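Local coordinates for insecticidal crystal protein Cry35Ab1 (Bacillus thuringiensis, PDB 4JP0) that forms one component of a binary insecticidal toxin that, together with Cry34Ab1, acts on western corn rootworm larvae, probably at the midgut epithelium, at residues Thr21-Asp26 with Tyr62-Cys67; Phe48-Asp53 with Val181-Val186; Gln56-Ser61 with Ile88-Ile93; Ser98-Gln103 with Trp135-Val140. All coordinates share one frame; numbering follows the deposited sequence.

Contact 1. Residues Thr21-Asp26 with Tyr62-Cys67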
loop_
_atom_site.group_PDB
_atom_site.type_symbol
_atom_site.label_atom_id
_atom_site.label_comp_id
_atom_site.label_asym_id
_atom_site.label_seq_id
_atom_site.Cartn_x
_atom_site.Cartn_y
_atom_site.Cartn_z
ATOM N N THR A 21 27.557 13.252 -5.733
ATOM C CA THR A 21 27.942 12.094 -6.542
ATOM C C THR A 21 28.348 12.605 -7.915
ATOM O O THR A 21 27.930 13.711 -8.311
ATOM C CB THR A 21 26.778 11.105 -6.756
ATOM O OG1 THR A 21 25.593 11.821 -7.066
ATOM C CG2 THR A 21 26.439 10.362 -5.511
ATOM N N TYR A 22 29.105 11.788 -8.662
ATOM C CA TYR A 22 29.500 12.152 -10.029
ATOM C C TYR A 22 28.263 11.876 -10.886
ATOM O O TYR A 22 27.669 10.825 -10.749
ATOM C CB TYR A 22 30.648 11.255 -10.546
ATOM C CG TYR A 22 32.050 11.529 -10.037
ATOM C CD1 TYR A 22 33.174 11.292 -10.855
ATOM C CD2 TYR A 22 32.277 11.979 -8.757
ATOM C CE1 TYR A 22 34.460 11.521 -10.395
ATOM C CE2 TYR A 22 33.579 12.225 -8.299
ATOM C CZ TYR A 22 34.648 11.993 -9.122
ATOM O OH TYR A 22 35.921 12.234 -8.660
ATOM N N LEU A 23 27.868 12.796 -11.754
ATOM C CA LEU A 23 26.644 12.606 -12.533
ATOM C C LEU A 23 26.706 11.507 -13.571
ATOM O O LEU A 23 25.683 10.915 -13.918
ATOM C CB LEU A 23 26.302 13.888 -13.317
ATOM C CG LEU A 23 25.645 15.031 -12.594
ATOM C CD1 LEU A 23 25.506 16.209 -13.532
ATOM C CD2 LEU A 23 24.269 14.610 -12.026
ATOM N N SER A 24 27.896 11.267 -14.087
ATOM C CA SER A 24 28.050 10.384 -15.218
ATOM C C SER A 24 28.444 8.958 -14.845
ATOM O O SER A 24 28.670 8.132 -15.742
ATOM C CB SER A 24 29.015 11.007 -16.213
ATOM O OG SER A 24 28.352 12.077 -16.868
ATOM N N LEU A 25 28.503 8.675 -13.535
ATOM C CA LEU A 25 28.756 7.309 -13.073
ATOM C C LEU A 25 27.557 6.873 -12.231
ATOM O O LEU A 25 27.374 7.339 -11.110
ATOM C CB LEU A 25 30.051 7.203 -12.264
ATOM C CG LEU A 25 31.355 7.242 -13.053
ATOM C CD1 LEU A 25 32.579 7.399 -12.132
ATOM C CD2 LEU A 25 31.479 5.963 -13.871
ATOM N N ASP A 26 26.742 5.962 -12.756
ATOM C CA ASP A 26 25.536 5.600 -12.022
ATOM C C ASP A 26 25.801 5.027 -10.608
ATOM O O ASP A 26 25.011 5.267 -9.712
ATOM C CB ASP A 26 24.669 4.645 -12.823
ATOM C CG ASP A 26 23.688 5.371 -13.754
ATOM O OD1 ASP A 26 23.781 6.605 -13.960
ATOM O OD2 ASP A 26 22.771 4.763 -14.321
ATOM N N TYR A 62 18.676 12.795 -6.328
ATOM C CA TYR A 62 17.508 13.390 -6.974
ATOM C C TYR A 62 17.685 13.551 -8.466
ATOM O O TYR A 62 18.372 14.451 -8.909
ATOM C CB TYR A 62 17.143 14.725 -6.310
ATOM C CG TYR A 62 15.897 15.373 -6.888
ATOM C CD1 TYR A 62 14.640 14.867 -6.602
ATOM C CD2 TYR A 62 15.989 16.470 -7.734
ATOM C CE1 TYR A 62 13.492 15.463 -7.128
ATOM C CE2 TYR A 62 14.873 17.065 -8.254
ATOM C CZ TYR A 62 13.628 16.557 -7.975
ATOM O OH TYR A 62 12.500 17.177 -8.469
ATOM N N ALA A 63 17.087 12.640 -9.238
ATOM C CA ALA A 63 17.144 12.685 -10.698
ATOM C C ALA A 63 18.589 12.661 -11.186
ATOM O O ALA A 63 18.947 13.310 -12.195
ATOM C CB ALA A 63 16.452 13.919 -11.230
ATOM N N ALA A 64 19.422 11.946 -10.437
ATOM C CA ALA A 64 20.779 11.672 -10.872
ATOM C C ALA A 64 21.095 10.227 -10.493
ATOM O O ALA A 64 20.451 9.677 -9.598
ATOM C CB ALA A 64 21.747 12.596 -10.214
ATOM N N ASN A 65 22.088 9.636 -11.144
ATOM C CA ASN A 65 22.470 8.234 -10.874
ATOM C C ASN A 65 21.281 7.291 -10.871
ATOM O O ASN A 65 21.234 6.363 -10.082
ATOM C CB ASN A 65 23.212 8.130 -9.519
ATOM C CG ASN A 65 24.216 9.255 -9.313
ATOM O OD1 ASN A 65 23.977 10.183 -8.532
ATOM N ND2 ASN A 65 25.356 9.159 -9.997
ATOM N N ASN A 66 20.334 7.518 -11.779
ATOM C CA ASN A 66 19.146 6.662 -11.873
ATOM C C ASN A 66 18.349 6.579 -10.569
ATOM O O ASN A 66 17.662 5.565 -10.291
ATOM C CB ASN A 66 19.527 5.251 -12.414
ATOM C CG ASN A 66 18.372 4.551 -13.099
ATOM O OD1 ASN A 66 17.551 5.180 -13.777
ATOM N ND2 ASN A 66 18.283 3.241 -12.902
ATOM N N CYS A 67 18.411 7.654 -9.775
ATOM C CA CYS A 67 17.683 7.720 -8.521
ATOM C C CYS A 67 18.070 6.561 -7.606
ATOM O O CYS A 67 17.232 6.018 -6.923
ATOM C CB CYS A 67 16.161 7.754 -8.748
ATOM S SG CYS A 67 15.659 9.287 -9.557
HETATM O O HOH W 1 23.069 11.036 -13.441
#

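Contact 2. Residues Phe48-Asp53 with Val181-Val186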
loop_
_atom_site.group_PDB
_atom_site.type_symbol
_atom_site.label_atom_id
_atom_site.label_comp_id
_atom_site.label_asym_id
_atom_site.label_seq_id
_atom_site.Cartn_x
_atom_site.Cartn_y
_atom_site.Cartn_z
ATOM N N PHE A 48 16.826 13.645 -2.132
ATOM C CA PHE A 48 15.401 13.599 -1.762
ATOM C C PHE A 48 15.219 12.591 -0.658
ATOM O O PHE A 48 15.692 11.437 -0.766
ATOM C CB PHE A 48 14.540 13.213 -2.978
ATOM C CG PHE A 48 13.105 13.599 -2.846
ATOM C CD1 PHE A 48 12.642 14.765 -3.445
ATOM C CD2 PHE A 48 12.206 12.794 -2.144
ATOM C CE1 PHE A 48 11.314 15.138 -3.332
ATOM C CE2 PHE A 48 10.864 13.172 -2.021
ATOM C CZ PHE A 48 10.423 14.344 -2.622
ATOM N N LEU A 49 14.593 13.022 0.431
ATOM C CA LEU A 49 14.378 12.137 1.556
ATOM C C LEU A 49 13.022 11.474 1.434
ATOM O O LEU A 49 12.034 12.151 1.208
ATOM C CB LEU A 49 14.358 12.940 2.850
ATOM C CG LEU A 49 15.602 13.720 3.224
ATOM C CD1 LEU A 49 15.416 14.295 4.639
ATOM C CD2 LEU A 49 16.807 12.800 3.154
ATOM N N PHE A 50 12.983 10.152 1.526
ATOM C CA PHE A 50 11.678 9.447 1.643
ATOM C C PHE A 50 11.558 8.836 3.036
ATOM O O PHE A 50 12.526 8.264 3.557
ATOM C CB PHE A 50 11.565 8.349 0.611
ATOM C CG PHE A 50 11.376 8.868 -0.810
ATOM C CD1 PHE A 50 12.368 8.728 -1.748
ATOM C CD2 PHE A 50 10.202 9.485 -1.185
ATOM C CE1 PHE A 50 12.187 9.146 -3.054
ATOM C CE2 PHE A 50 10.027 9.942 -2.493
ATOM C CZ PHE A 50 11.020 9.755 -3.424
ATOM N N PRO A 51 10.388 8.951 3.652
ATOM C CA PRO A 51 10.195 8.416 4.992
ATOM C C PRO A 51 9.802 6.934 4.917
ATOM O O PRO A 51 9.077 6.524 4.002
ATOM C CB PRO A 51 9.028 9.262 5.529
ATOM C CG PRO A 51 8.141 9.469 4.271
ATOM C CD PRO A 51 9.142 9.539 3.102
ATOM N N ILE A 52 10.296 6.160 5.885
ATOM C CA ILE A 52 9.920 4.762 6.029
ATOM C C ILE A 52 9.541 4.504 7.471
ATOM O O ILE A 52 9.536 5.424 8.319
ATOM C CB ILE A 52 11.055 3.824 5.544
ATOM C CG1 ILE A 52 12.362 4.065 6.316
ATOM C CG2 ILE A 52 11.269 3.982 4.022
ATOM C CD1 ILE A 52 13.465 3.025 5.952
ATOM N N ASP A 53 9.180 3.269 7.772
ATOM C CA ASP A 53 8.711 2.978 9.109
ATOM C C ASP A 53 9.760 3.294 10.191
ATOM O O ASP A 53 10.955 3.372 9.938
ATOM C CB ASP A 53 8.285 1.500 9.245
ATOM C CG ASP A 53 7.031 1.135 8.432
ATOM O OD1 ASP A 53 6.223 2.026 8.034
ATOM O OD2 ASP A 53 6.778 -0.076 8.157
ATOM N N VAL A 181 3.043 6.635 -1.670
ATOM C CA VAL A 181 4.156 5.694 -1.728
ATOM C C VAL A 181 5.336 6.287 -2.465
ATOM O O VAL A 181 5.213 6.707 -3.596
ATOM C CB VAL A 181 3.722 4.366 -2.420
ATOM C CG1 VAL A 181 4.911 3.364 -2.572
ATOM C CG2 VAL A 181 2.565 3.754 -1.637
ATOM N N PRO A 182 6.485 6.319 -1.813
ATOM C CA PRO A 182 7.710 6.796 -2.456
ATOM C C PRO A 182 7.939 6.125 -3.829
ATOM O O PRO A 182 7.859 4.894 -3.953
ATOM C CB PRO A 182 8.780 6.332 -1.487
ATOM C CG PRO A 182 8.109 6.480 -0.111
ATOM C CD PRO A 182 6.688 5.928 -0.417
ATOM N N CYS A 183 8.279 6.919 -4.836
ATOM C CA CYS A 183 8.449 6.385 -6.178
ATOM C C CYS A 183 9.556 5.338 -6.241
ATOM O O CYS A 183 9.470 4.444 -7.055
ATOM C CB CYS A 183 8.671 7.510 -7.223
ATOM S SG CYS A 183 10.158 8.494 -6.917
ATOM N N ILE A 184 10.559 5.441 -5.367
ATOM C CA ILE A 184 11.627 4.460 -5.346
ATOM C C ILE A 184 11.124 3.059 -5.042
ATOM O O ILE A 184 11.791 2.085 -5.387
ATOM C CB ILE A 184 12.773 4.866 -4.364
ATOM C CG1 ILE A 184 12.207 5.128 -2.964
ATOM C CG2 ILE A 184 13.500 6.127 -4.897
ATOM C CD1 ILE A 184 13.301 5.209 -1.859
ATOM N N MET A 185 9.967 2.962 -4.392
ATOM C CA MET A 185 9.387 1.669 -4.027
ATOM C C MET A 185 8.402 1.183 -5.093
ATOM O O MET A 185 7.738 0.148 -4.911
ATOM C CB MET A 185 8.643 1.794 -2.697
ATOM C CG MET A 185 9.545 2.167 -1.550
ATOM S SD MET A 185 8.613 2.582 -0.087
ATOM C CE MET A 185 9.904 3.368 0.887
ATOM N N VAL A 186 8.289 1.928 -6.179
ATOM C CA VAL A 186 7.362 1.584 -7.245
ATOM C C VAL A 186 8.071 1.243 -8.534
ATOM O O VAL A 186 8.865 2.031 -9.013
ATOM C CB VAL A 186 6.403 2.750 -7.527
ATOM C CG1 VAL A 186 5.577 2.468 -8.798
ATOM C CG2 VAL A 186 5.516 2.985 -6.308
#

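Contact 3. Residues Gln56-Ser61 with Ile88-Ile93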
loop_
_atom_site.group_PDB
_atom_site.type_symbol
_atom_site.label_atom_id
_atom_site.label_comp_id
_atom_site.label_asym_id
_atom_site.label_seq_id
_atom_site.Cartn_x
_atom_site.Cartn_y
_atom_site.Cartn_z
ATOM N N GLN A 56 12.616 6.499 10.189
ATOM C CA GLN A 56 13.844 6.406 9.386
ATOM C C GLN A 56 13.617 6.973 7.998
ATOM O O GLN A 56 12.479 7.291 7.646
ATOM C CB GLN A 56 14.328 4.978 9.285
ATOM C CG GLN A 56 14.900 4.448 10.615
ATOM C CD GLN A 56 15.295 2.983 10.504
ATOM O OE1 GLN A 56 14.448 2.122 10.344
ATOM N NE2 GLN A 56 16.560 2.707 10.579
ATOM N N TYR A 57 14.698 7.094 7.223
ATOM C CA TYR A 57 14.625 7.681 5.910
ATOM C C TYR A 57 15.474 6.934 4.905
ATOM O O TYR A 57 16.459 6.275 5.291
ATOM C CB TYR A 57 15.207 9.103 5.928
ATOM C CG TYR A 57 14.517 10.024 6.874
ATOM C CD1 TYR A 57 14.949 10.148 8.182
ATOM C CD2 TYR A 57 13.404 10.740 6.476
ATOM C CE1 TYR A 57 14.335 10.985 9.064
ATOM C CE2 TYR A 57 12.775 11.593 7.360
ATOM C CZ TYR A 57 13.249 11.711 8.659
ATOM O OH TYR A 57 12.630 12.546 9.567
ATOM N N ILE A 58 15.115 7.103 3.623
ATOM C CA ILE A 58 15.944 6.652 2.506
ATOM C C ILE A 58 16.435 7.945 1.865
ATOM O O ILE A 58 15.641 8.867 1.631
ATOM C CB ILE A 58 15.113 5.866 1.469
ATOM C CG1 ILE A 58 14.519 4.599 2.099
ATOM C CG2 ILE A 58 15.994 5.517 0.277
ATOM C CD1 ILE A 58 15.610 3.629 2.646
ATOM N N ILE A 59 17.726 8.049 1.599
ATOM C CA ILE A 59 18.267 9.275 0.984
ATOM C C ILE A 59 18.548 8.982 -0.506
ATOM O O ILE A 59 19.427 8.134 -0.857
ATOM C CB ILE A 59 19.557 9.685 1.708
ATOM C CG1 ILE A 59 19.293 9.842 3.224
ATOM C CG2 ILE A 59 20.150 10.959 1.034
ATOM C CD1 ILE A 59 20.570 10.229 4.077
ATOM N N THR A 60 17.826 9.692 -1.375
ATOM C CA THR A 60 17.799 9.358 -2.796
ATOM C C THR A 60 18.465 10.392 -3.645
ATOM O O THR A 60 18.229 11.585 -3.456
ATOM C CB THR A 60 16.341 9.278 -3.252
ATOM O OG1 THR A 60 15.641 8.337 -2.410
ATOM C CG2 THR A 60 16.226 8.751 -4.708
ATOM N N SER A 61 19.302 9.946 -4.569
ATOM C CA SER A 61 19.944 10.890 -5.489
ATOM C C SER A 61 18.823 11.481 -6.369
ATOM O O SER A 61 18.117 10.761 -7.109
ATOM C CB SER A 61 20.979 10.162 -6.336
ATOM O OG SER A 61 21.760 11.106 -7.035
ATOM N N ILE A 88 21.253 -1.556 5.139
ATOM C CA ILE A 88 22.328 -0.580 4.980
ATOM C C ILE A 88 21.940 0.607 4.160
ATOM O O ILE A 88 22.814 1.394 3.806
ATOM C CB ILE A 88 23.510 -1.214 4.267
ATOM C CG1 ILE A 88 23.076 -1.596 2.833
ATOM C CG2 ILE A 88 24.074 -2.386 5.069
ATOM C CD1 ILE A 88 24.257 -1.807 1.816
ATOM N N GLN A 89 20.678 0.712 3.754
ATOM C CA GLN A 89 20.262 1.919 3.058
ATOM C C GLN A 89 19.355 2.772 3.943
ATOM O O GLN A 89 18.837 3.781 3.497
ATOM C CB GLN A 89 19.552 1.560 1.766
ATOM C CG GLN A 89 20.485 0.859 0.770
ATOM C CD GLN A 89 19.752 0.357 -0.445
ATOM O OE1 GLN A 89 18.529 0.322 -0.459
ATOM N NE2 GLN A 89 20.487 -0.046 -1.455
ATOM N N LYS A 90 19.138 2.349 5.188
ATOM C CA LYS A 90 18.237 3.112 6.092
ATOM C C LYS A 90 18.978 4.116 6.984
ATOM O O LYS A 90 20.041 3.812 7.537
ATOM C CB LYS A 90 17.418 2.156 6.979
ATOM C CG LYS A 90 16.553 1.150 6.188
ATOM C CD LYS A 90 15.585 0.413 7.140
ATOM C CE LYS A 90 16.340 -0.604 7.949
ATOM N NZ LYS A 90 15.469 -1.447 8.911
ATOM N N TRP A 91 18.422 5.303 7.149
ATOM C CA TRP A 91 19.088 6.353 7.920
ATOM C C TRP A 91 18.177 6.948 8.977
ATOM O O TRP A 91 16.945 6.921 8.835
ATOM C CB TRP A 91 19.537 7.497 6.969
ATOM C CG TRP A 91 20.437 6.972 5.888
ATOM C CD1 TRP A 91 20.067 6.440 4.698
ATOM C CD2 TRP A 91 21.856 6.883 5.952
ATOM N NE1 TRP A 91 21.175 6.028 4.003
ATOM C CE2 TRP A 91 22.293 6.300 4.753
ATOM C CE3 TRP A 91 22.808 7.255 6.910
ATOM C CZ2 TRP A 91 23.646 6.083 4.472
ATOM C CZ3 TRP A 91 24.151 7.043 6.633
ATOM C CH2 TRP A 91 24.553 6.445 5.440
ATOM N N GLN A 92 18.802 7.487 10.031
ATOM C CA GLN A 92 18.131 8.302 11.028
ATOM C C GLN A 92 18.750 9.667 10.904
ATOM O O GLN A 92 19.952 9.758 10.663
ATOM C CB GLN A 92 18.360 7.770 12.452
ATOM C CG GLN A 92 17.562 6.535 12.760
ATOM C CD GLN A 92 17.860 6.002 14.142
ATOM O OE1 GLN A 92 18.250 4.848 14.284
ATOM N NE2 GLN A 92 17.700 6.851 15.174
ATOM N N ILE A 93 17.949 10.729 11.009
ATOM C CA ILE A 93 18.499 12.092 10.966
ATOM C C ILE A 93 18.079 12.745 12.259
ATOM O O ILE A 93 16.899 12.935 12.510
ATOM C CB ILE A 93 17.955 12.822 9.738
ATOM C CG1 ILE A 93 18.379 12.059 8.489
ATOM C CG2 ILE A 93 18.493 14.222 9.648
ATOM C CD1 ILE A 93 17.872 12.727 7.210
HETATM O O HOH W 2 13.872 12.693 12.083
HETATM O O HOH W 3 19.353 5.567 1.598
#

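Contact 4. Residues Ser98-Gln103 with Trp135-Val140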
loop_
_atom_site.group_PDB
_atom_site.type_symbol
_atom_site.label_atom_id
_atom_site.label_comp_id
_atom_site.label_asym_id
_atom_site.label_seq_id
_atom_site.Cartn_x
_atom_site.Cartn_y
_atom_site.Cartn_z
ATOM N N SER A 98 21.879 23.170 16.218
ATOM C CA SER A 98 21.502 23.811 14.971
ATOM C C SER A 98 21.804 22.960 13.731
ATOM O O SER A 98 21.574 23.383 12.598
ATOM C CB SER A 98 22.211 25.171 14.876
ATOM O OG SER A 98 23.570 25.044 15.304
ATOM N N SER A 99 22.307 21.761 13.910
ATOM C CA SER A 99 22.612 20.905 12.773
ATOM C C SER A 99 21.980 19.524 12.955
ATOM O O SER A 99 21.067 19.364 13.691
ATOM C CB SER A 99 24.107 20.811 12.606
ATOM O OG SER A 99 24.672 22.046 12.311
ATOM N N TYR A 100 22.501 18.546 12.282
ATOM C CA TYR A 100 21.976 17.194 12.397
ATOM C C TYR A 100 23.065 16.154 12.379
ATOM O O TYR A 100 24.083 16.328 11.735
ATOM C CB TYR A 100 21.094 16.859 11.190
ATOM C CG TYR A 100 19.812 17.640 11.063
ATOM C CD1 TYR A 100 19.729 18.752 10.232
ATOM C CD2 TYR A 100 18.674 17.253 11.745
ATOM C CE1 TYR A 100 18.551 19.456 10.085
ATOM C CE2 TYR A 100 17.483 17.957 11.595
ATOM C CZ TYR A 100 17.427 19.058 10.771
ATOM O OH TYR A 100 16.235 19.764 10.643
ATOM N N VAL A 101 22.816 15.051 13.071
ATOM C CA VAL A 101 23.685 13.885 13.000
ATOM C C VAL A 101 22.966 12.913 12.084
ATOM O O VAL A 101 21.725 12.719 12.222
ATOM C CB VAL A 101 23.871 13.238 14.396
ATOM C CG1 VAL A 101 24.581 11.850 14.295
ATOM C CG2 VAL A 101 24.643 14.204 15.312
ATOM N N ILE A 102 23.696 12.340 11.124
ATOM C CA ILE A 102 23.088 11.416 10.174
ATOM C C ILE A 102 23.631 10.052 10.510
ATOM O O ILE A 102 24.823 9.797 10.413
ATOM C CB ILE A 102 23.367 11.837 8.698
ATOM C CG1 ILE A 102 22.702 13.189 8.427
ATOM C CG2 ILE A 102 22.801 10.790 7.750
ATOM C CD1 ILE A 102 23.150 13.918 7.119
ATOM N N GLN A 103 22.739 9.175 10.942
ATOM C CA GLN A 103 23.181 7.887 11.457
ATOM C C GLN A 103 22.679 6.717 10.599
ATOM O O GLN A 103 21.487 6.621 10.262
ATOM C CB GLN A 103 22.655 7.742 12.870
ATOM C CG GLN A 103 22.999 6.394 13.559
ATOM C CD GLN A 103 22.560 6.387 15.005
ATOM O OE1 GLN A 103 22.971 7.240 15.789
ATOM N NE2 GLN A 103 21.707 5.428 15.360
ATOM N N TRP A 135 25.820 18.084 10.316
ATOM C CA TRP A 135 25.409 18.315 8.934
ATOM C C TRP A 135 24.214 19.249 8.859
ATOM O O TRP A 135 23.333 19.224 9.723
ATOM C CB TRP A 135 25.023 16.962 8.283
ATOM C CG TRP A 135 26.163 15.983 8.324
ATOM C CD1 TRP A 135 26.485 15.158 9.333
ATOM C CD2 TRP A 135 27.218 15.877 7.365
ATOM N NE1 TRP A 135 27.656 14.486 9.062
ATOM C CE2 TRP A 135 28.132 14.910 7.851
ATOM C CE3 TRP A 135 27.443 16.445 6.106
ATOM C CZ2 TRP A 135 29.270 14.518 7.140
ATOM C CZ3 TRP A 135 28.572 16.050 5.379
ATOM C CH2 TRP A 135 29.481 15.090 5.906
ATOM N N ASN A 136 24.182 20.042 7.787
ATOM C CA ASN A 136 23.109 20.968 7.544
ATOM C C ASN A 136 22.338 20.545 6.328
ATOM O O ASN A 136 22.936 20.097 5.368
ATOM C CB ASN A 136 23.699 22.345 7.296
ATOM C CG ASN A 136 24.396 22.891 8.541
ATOM O OD1 ASN A 136 23.844 22.836 9.656
ATOM N ND2 ASN A 136 25.610 23.374 8.369
ATOM N N LEU A 137 21.010 20.724 6.384
ATOM C CA LEU A 137 20.140 20.414 5.254
ATOM C C LEU A 137 19.554 21.698 4.726
ATOM O O LEU A 137 18.911 22.473 5.491
ATOM C CB LEU A 137 19.051 19.405 5.644
ATOM C CG LEU A 137 19.466 17.930 5.411
ATOM C CD1 LEU A 137 20.540 17.472 6.350
ATOM C CD2 LEU A 137 18.237 17.004 5.532
ATOM N N THR A 138 19.779 21.957 3.445
ATOM C CA THR A 138 19.288 23.172 2.832
ATOM C C THR A 138 18.237 22.808 1.795
ATOM O O THR A 138 18.530 22.056 0.884
ATOM C CB THR A 138 20.470 23.856 2.122
ATOM O OG1 THR A 138 21.502 24.146 3.084
ATOM C CG2 THR A 138 20.055 25.219 1.534
ATOM N N SER A 139 17.024 23.321 1.936
ATOM C CA SER A 139 15.961 23.059 0.948
ATOM C C SER A 139 16.106 23.902 -0.315
ATOM O O SER A 139 16.146 25.133 -0.232
ATOM C CB SER A 139 14.597 23.338 1.559
ATOM O OG SER A 139 13.592 23.037 0.575
ATOM N N VAL A 140 16.191 23.266 -1.480
ATOM C CA VAL A 140 16.328 24.030 -2.719
ATOM C C VAL A 140 15.097 23.923 -3.563
ATOM O O VAL A 140 14.977 24.663 -4.541
ATOM C CB VAL A 140 17.605 23.607 -3.566
ATOM C CG1 VAL A 140 18.855 23.925 -2.798
ATOM C CG2 VAL A 140 17.558 22.118 -3.917
#

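Contact 1. Residues Thr21-Asp26 with Tyr62-Cys67
N65 turns its CG away from its own carbonyl carbon and close to its backbone N (chi1 -42°), while T21 sets OG1 between its N and carbonyl carbon (chi1 44°); these two torsions bring an amide up against a hydroxyl. T21 OG1 donates to N65 OD1 at 2.7 Å, from a position tilted off the carbonyl plane, and S61 OG is a second partner of the same oxygen. At the other end of the amide, N65 ND2 spans the type I turn Y22-L25. It gives a hydrogen bond of 2.9 Å to Y22 O (N-H...O 146°), which lies nearly in the amide plane, and a weak one of 2.9 Å to L25 O. With both ends engaged, the flat group has its rotation fixed and its flip state defined. A water receives N65 N at 2.9 Å and donates to L23 O at 2.7 Å, so backbone and side chain of one asparagine both hold the turn. N65, N66 and C67 have left-handed helical backbone angles, and C67 N returns to A64 O. Beside this polar centre, L23 CD2 packs on A64 CB at 3.7 Å, and D26 OD2 approaches N66 CB, the carboxylate and amide planes almost parallel. This bridging of a type I turn by the side-chain amide of a buried asparagine joins the end of strand 18-22 to the loop after strand 56-61 within the ricin B-type beta-trefoil domain.

Contact 2. Residues Phe48-Asp53 with Val181-Val186
A CH-pi contact dominates: P182 CB lies over one face of the F50 ring, 3.9 Å from its centroid and 28° off the normal, with P182 CB and F50 CD2 3.5 Å apart. The opposite face receives F48 CD2 from F50's own strand, so the ring is sandwiched between its neighbour and the proline, and Y202 adds an edge-to-face ring contact. The sulfur-aromatic contact is looser. C183 SG approaches obliquely near the far end of the ring, 3.8 Å from F50 CZ. These groups belong to the junction of two domains: strand 43-52 is part of the ricin B-type beta-trefoil, whereas strand 174-182 and the short 3-10 turn C183-M185 open the elongated beta-rich toxin domain of the toxin_10 family. The remaining contacts are plain apolar packing. I184 places CG1 between its backbone N and carbonyl carbon (chi1 55°), and this branch carries CD1 to within 3.6 Å of F50 CD1, while its CG2 meets F50 CE1 at 3.8 Å. Farther along strand 43-52, I52 CG2 is met by CE of M185, whose chain is extended, at 3.5 Å, a tight aliphatic pair whose side chains cross at about a right angle. I58 and T60 of the adjoining strand back I184, and I197 of helix 193-199 flanks both F50 and C183.

Contact 3. Residues Gln56-Ser61 with Ile88-Ile93
A single water ties I59, Q89 and W91 together: it donates to Q89 O at 2.7 Å, accepts from I59 N at 3.0 Å, and takes a weaker bond from W91 NE1 at the indole edge. Just beyond it the chains pair directly. Y57 N to W91 O (2.8 Å) and W91 N to Y57 O (2.9 Å) make one antiparallel hydrogen-bonded pair, the second with its donor in the carbonyl plane. The strands diverge at once, their directions 110° apart, and towards I59 the water takes over the link between the two backbones. Y57 O also lies in the plane of the indole, at its edge.

Above the indole, I59 keeps CG1 anti to its carbonyl carbon and its chain extended to CD1 (chi2 179°), which sets CD1 over the five-membered ring, 3.9 Å from the centroid and 16° off the normal. I102 and V72 also contact W91. On the Y57 side, I93 CG1 meets Y57 CD1 at 3.9 Å with the side chains roughly perpendicular. The Y57 hydroxyl is held by L2 N and by a second water that donates to I93 O at 3.1 Å. Across the strands, the amide end of Q56 lies over the aliphatic part of K90, NE2 being 3.7 Å from K90 CB.

The Q89 amide is directed elsewhere, bonding S83 N, N71 OD1 and T81 O. Q89-K90-W91 thus reads as the Q-x-W signature of ricin-type beta-trefoils, with the glutamine bonded to neighbouring loop and strand and the tryptophan packed in the core.

Contact 4. Residues Ser98-Gln103 with Trp135-Val140
I102 CD1 sits at the apolar centre, 3.8 Å from both CB and CG of W135; it comes to the indole obliquely, the two side chains at about a right angle. It gets there because I102 holds CG1 anti to its carbonyl carbon and continues extended (chi2 166°). L137 CD1 lies farther off, making a looser contact with I102 CD1 and meeting Y100 CD1 at 4.2 Å. Y100 thereby rests across L137, and I93 and L2 touch it from outside the pair.

Next comes the backbone link, a single antiparallel hydrogen-bonded pair. Y100 N reaches W135 O, and W135 N reaches Y100 O, each at 2.8 Å with the donor in the carbonyl plane, although the N-H directions are bent (131° and 137°). Each carbonyl oxygen also lies at the edge of the partner's aromatic ring. Beyond this pair the strands part at 110°.

At the polar edge, S99 OG and N136 OD1 are 2.9 Å apart, with S99 CB against W135 O. W135 NE1 is satisfied by L110 O on strand 109-112. W135 ends a Q-x-W sequence, the repeat signature of ricin B-type beta-trefoils, whose tryptophan packs in the core.

Contacts 3 and 4, centres 13 Å apart, repeat one plan: a Tyr-Trp hydrogen-bonded pair, strands splaying at 110°, and an isoleucine two residues beyond the tyrosine packed on the tryptophan, consistent with trefoil pseudosymmetry. They meet where W91 CE3 approaches I102 CG2 at 3.6 Å, and strands 91-96 and 99-104 form a hairpin between them. Contact 2 lies about 10 Å from contact 3, centre to centre; strands 43-52 and 56-61 pair there, with F48 N 2.8 Å from T60 O. Contact 1, about 17 Å between centres from both contact 2 and contact 3, continues from strand 56-61 into its loop. Of the four, contact 2 is the one that packs a trefoil strand against a segment of the toxin domain.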